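Local structure of DNA-entry nuclease (Competence-specific nuclease) (Streptococcus agalactiae ILRI112, 4QGO) at residues A[70-80]-A[116-127]. The protein is a beta-beta-alpha nuclease that probably cleaves DNA and RNA without sequence specificity, and counts as a virulence factor of its bacterium. The protein carries 1 engineered substitution. Numbering follows the deposited sequence. Where two conformers were deposited one is given.
Sequences LDRTIRQYQNR and YALAGNFKGWDA. With SO4 (sulfate ion), chain E.
Ala117 O, on the short helix 116-119, is gripped from opposite faces of its carbonyl plane by two donors of the 70-80 loop. The backbone N of Gln76 makes a nearly straight bond of 2.9 Å to Ala117 O (171° at the hydrogen), and Arg75 NH1 reaches the same Ala117 O at 3.0 Å. Arg75 suits its place because its long chain starts away from the helix yet bends at chi2 (80°), laying CD and NH1 beside this oxygen while NE forms a salt bridge with Asp165. A second backbone bond, from Asn121 N to Ile74 O, fixes the loop at the type I turn 119-122.

Tyr116 is met by two chains of the loop. Arg80 runs over one face in a cation-pi contact, CZ 4.1 Å from the centroid of the Tyr116 ring, its guanidinium tilted 36° from the ring. Arg80 NH2 also reaches Ala127 O at 2.7 Å, within both the carbonyl and guanidinium planes, which holds the cation in position. From the other side Gln76 CG touches Tyr116 CE2 obliquely, and Gly120, lacking a side chain, lets Gln76 CB come close to its CA. The phenol hydroxyl donates to a sulfate, probably from the crystallisation liquor, which Arg81 N also binds.

Farther along, Ile74 lays CG2 3.9 Å from Phe122 CB, and Leu70 meets Leu118; Leu70, Ile74 and Leu118 are branched aliphatic chains that suit the buried part of the seam. One water bridges Asp71 O and Leu118 O; another links Arg72 O and Arg75 O.

The loop thus leaves strand 66-70 and runs across the short helix, with Leu70, Arg75 and Leu118 against helix 153-165, Leu70 and Leu118 also touching Tyr172 of strand 170-177, and Ala119 and Phe122 resting on the edge strand 52-54.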
# COMPACT_ATOMS: atom_id res chain seq x y z
N LEU A 70 13.86 2.61 -7.14
CA LEU A 70 14.12 3.72 -6.25
C LEU A 70 15.59 3.86 -5.93
O LEU A 70 16.28 2.87 -5.68
CB LEU A 70 13.34 3.53 -4.94
CG LEU A 70 11.82 3.36 -5.03
CD1 LEU A 70 11.23 3.01 -3.66
CD2 LEU A 70 11.15 4.62 -5.59
N ASP A 71 16.07 5.10 -5.95
CA ASP A 71 17.41 5.40 -5.46
C ASP A 71 17.46 6.88 -5.09
O ASP A 71 16.44 7.59 -5.15
CB ASP A 71 18.50 5.00 -6.48
CG ASP A 71 18.43 5.78 -7.79
OD1 ASP A 71 18.01 6.96 -7.80
OD2 ASP A 71 18.81 5.20 -8.83
N ARG A 72 18.63 7.35 -4.69
CA ARG A 72 18.74 8.72 -4.19
C ARG A 72 18.47 9.80 -5.22
O ARG A 72 18.26 10.95 -4.86
CB ARG A 72 20.09 8.95 -3.52
CG ARG A 72 20.16 8.35 -2.13
CD ARG A 72 21.38 8.81 -1.38
NE ARG A 72 21.08 9.87 -0.43
CZ ARG A 72 21.73 10.05 0.72
NH1 ARG A 72 22.72 9.23 1.05
NH2 ARG A 72 21.38 11.04 1.52
N THR A 73 18.47 9.44 -6.51
CA THR A 73 18.19 10.43 -7.55
C THR A 73 16.73 10.88 -7.61
O THR A 73 16.44 11.93 -8.18
CB THR A 73 18.65 9.98 -8.96
OG1 THR A 73 17.79 8.94 -9.45
CG2 THR A 73 20.10 9.51 -8.96
N ILE A 74 15.81 10.08 -7.06
CA ILE A 74 14.40 10.48 -7.06
C ILE A 74 13.80 10.60 -5.67
O ILE A 74 12.64 10.99 -5.52
CB ILE A 74 13.53 9.56 -7.96
CG1 ILE A 74 13.49 8.12 -7.44
CG2 ILE A 74 14.03 9.61 -9.40
CD1 ILE A 74 12.47 7.26 -8.17
N ARG A 75 14.60 10.30 -4.65
CA ARG A 75 14.25 10.50 -3.26
C ARG A 75 13.94 11.97 -3.00
O ARG A 75 14.65 12.86 -3.47
CB ARG A 75 15.42 10.04 -2.39
CG ARG A 75 15.22 10.20 -0.90
CD ARG A 75 14.38 9.10 -0.26
NE ARG A 75 14.55 9.18 1.19
CZ ARG A 75 13.85 9.97 2.00
NH1 ARG A 75 12.87 10.74 1.53
NH2 ARG A 75 14.13 9.99 3.30
N GLN A 76 12.86 12.22 -2.26
CA GLN A 76 12.44 13.58 -1.96
C GLN A 76 12.45 13.82 -0.45
O GLN A 76 11.59 13.31 0.28
CB GLN A 76 11.05 13.83 -2.55
CG GLN A 76 10.41 15.17 -2.19
CD GLN A 76 11.17 16.37 -2.70
OE1 GLN A 76 12.25 16.70 -2.21
NE2 GLN A 76 10.60 17.06 -3.68
N TYR A 77 13.42 14.61 0.00
CA TYR A 77 13.58 14.92 1.43
C TYR A 77 12.78 16.15 1.81
O TYR A 77 12.47 16.34 2.99
CB TYR A 77 15.06 15.14 1.76
CG TYR A 77 15.92 13.91 1.57
CD1 TYR A 77 15.83 12.84 2.46
CD2 TYR A 77 16.82 13.83 0.52
CE1 TYR A 77 16.62 11.71 2.29
CE2 TYR A 77 17.61 12.71 0.35
CZ TYR A 77 17.51 11.65 1.24
OH TYR A 77 18.29 10.53 1.06
N GLN A 78 12.42 16.96 0.82
CA GLN A 78 11.78 18.25 1.10
C GLN A 78 10.28 18.11 1.16
O GLN A 78 9.71 17.10 0.74
CB GLN A 78 12.15 19.28 0.03
CG GLN A 78 13.63 19.42 -0.20
CD GLN A 78 13.97 20.69 -0.95
OE1 GLN A 78 14.17 20.68 -2.17
NE2 GLN A 78 14.02 21.81 -0.23
N ASN A 79 9.64 19.13 1.70
CA ASN A 79 8.19 19.22 1.64
C ASN A 79 7.76 19.71 0.28
O ASN A 79 8.54 20.34 -0.45
CB ASN A 79 7.69 20.18 2.71
CG ASN A 79 7.85 19.62 4.10
OD1 ASN A 79 7.84 18.40 4.30
ND2 ASN A 79 8.00 20.50 5.08
N ARG A 80 6.51 19.41 -0.08
CA ARG A 80 5.91 20.00 -1.28
C ARG A 80 5.96 21.52 -1.19
O ARG A 80 5.74 22.09 -0.12
CB ARG A 80 4.46 19.55 -1.44
CG ARG A 80 4.30 18.08 -1.79
CD ARG A 80 2.89 17.78 -2.28
NE ARG A 80 2.69 16.36 -2.57
CZ ARG A 80 2.40 15.44 -1.66
NH1 ARG A 80 2.29 15.79 -0.38
NH2 ARG A 80 2.22 14.18 -2.01
N TYR A 116 5.35 9.93 -1.53
CA TYR A 116 5.97 11.16 -1.95
C TYR A 116 7.46 11.18 -1.61
O TYR A 116 8.29 11.55 -2.44
CB TYR A 116 5.26 12.36 -1.28
CG TYR A 116 5.86 13.69 -1.67
CD1 TYR A 116 5.59 14.25 -2.91
CD2 TYR A 116 6.70 14.38 -0.80
CE1 TYR A 116 6.14 15.47 -3.28
CE2 TYR A 116 7.24 15.60 -1.16
CZ TYR A 116 6.96 16.13 -2.40
OH TYR A 116 7.50 17.34 -2.78
N ALA A 117 7.80 10.77 -0.39
CA ALA A 117 9.20 10.82 0.02
C ALA A 117 10.09 9.90 -0.81
O ALA A 117 11.28 10.14 -0.96
CB ALA A 117 9.33 10.48 1.50
N LEU A 118 9.50 8.84 -1.37
CA LEU A 118 10.29 7.86 -2.10
C LEU A 118 10.56 8.26 -3.55
O LEU A 118 11.61 7.94 -4.09
CB LEU A 118 9.63 6.47 -2.05
CG LEU A 118 9.47 5.89 -0.65
CD1 LEU A 118 8.74 4.55 -0.72
CD2 LEU A 118 10.83 5.71 0.02
N ALA A 119 9.62 8.97 -4.17
CA ALA A 119 9.72 9.19 -5.60
C ALA A 119 9.35 10.60 -6.03
O ALA A 119 9.24 10.88 -7.23
CB ALA A 119 8.87 8.20 -6.30
N GLY A 120 9.18 11.49 -5.06
CA GLY A 120 8.75 12.85 -5.33
C GLY A 120 9.69 13.69 -6.19
O GLY A 120 9.29 14.75 -6.67
N ASN A 121 10.92 13.23 -6.39
CA ASN A 121 11.86 13.95 -7.23
C ASN A 121 12.00 13.35 -8.64
O ASN A 121 12.89 13.73 -9.39
CB ASN A 121 13.23 14.04 -6.54
CG ASN A 121 14.04 15.23 -7.01
OD1 ASN A 121 13.49 16.28 -7.36
ND2 ASN A 121 15.37 15.08 -7.02
N PHE A 122 11.11 12.42 -8.98
CA PHE A 122 11.13 11.79 -10.30
C PHE A 122 10.52 12.77 -11.30
O PHE A 122 9.37 13.17 -11.16
CB PHE A 122 10.36 10.47 -10.29
CG PHE A 122 10.28 9.79 -11.64
CD1 PHE A 122 11.42 9.61 -12.41
CD2 PHE A 122 9.07 9.32 -12.14
CE1 PHE A 122 11.35 8.98 -13.65
CE2 PHE A 122 8.99 8.70 -13.38
CZ PHE A 122 10.13 8.53 -14.13
N LYS A 123 11.31 13.14 -12.30
CA LYS A 123 10.93 14.15 -13.28
C LYS A 123 9.65 13.80 -14.03
O LYS A 123 9.54 12.72 -14.61
CB LYS A 123 12.08 14.37 -14.27
CG LYS A 123 11.79 15.41 -15.34
CD LYS A 123 11.42 16.74 -14.71
N GLY A 124 8.69 14.72 -14.00
CA GLY A 124 7.48 14.60 -14.79
C GLY A 124 6.33 13.89 -14.10
O GLY A 124 5.20 13.86 -14.60
N TRP A 125 6.61 13.30 -12.95
CA TRP A 125 5.60 12.50 -12.25
C TRP A 125 4.70 13.33 -11.35
O TRP A 125 5.16 14.22 -10.63
CB TRP A 125 6.30 11.41 -11.44
CG TRP A 125 5.39 10.46 -10.73
CD1 TRP A 125 4.48 9.62 -11.30
CD2 TRP A 125 5.33 10.23 -9.32
NE1 TRP A 125 3.84 8.89 -10.33
CE2 TRP A 125 4.35 9.23 -9.11
CE3 TRP A 125 6.01 10.75 -8.22
CZ2 TRP A 125 4.02 8.76 -7.83
CZ3 TRP A 125 5.70 10.28 -6.96
CH2 TRP A 125 4.70 9.30 -6.77
N ASP A 126 3.41 13.01 -11.37
CA ASP A 126 2.46 13.68 -10.49
C ASP A 126 2.62 13.10 -9.08
O ASP A 126 2.11 12.03 -8.76
CB ASP A 126 1.04 13.52 -11.03
CG ASP A 126 -0.00 14.19 -10.17
OD1 ASP A 126 0.36 14.81 -9.15
OD2 ASP A 126 -1.20 14.09 -10.51
N ALA A 127 3.35 13.83 -8.24
CA ALA A 127 3.64 13.39 -6.88
C ALA A 127 2.63 13.95 -5.88
O ALA A 127 2.82 13.85 -4.67
CB ALA A 127 5.06 13.80 -6.48
S SO4 E . 6.31 19.74 -5.38
O1 SO4 E . 4.98 19.92 -4.79
O2 SO4 E . 6.71 18.34 -5.26
O3 SO4 E . 6.27 20.12 -6.79
O4 SO4 E . 7.26 20.60 -4.68
O HOH W 1 14.04 6.81 -3.59
O HOH W 2 16.64 13.19 -5.27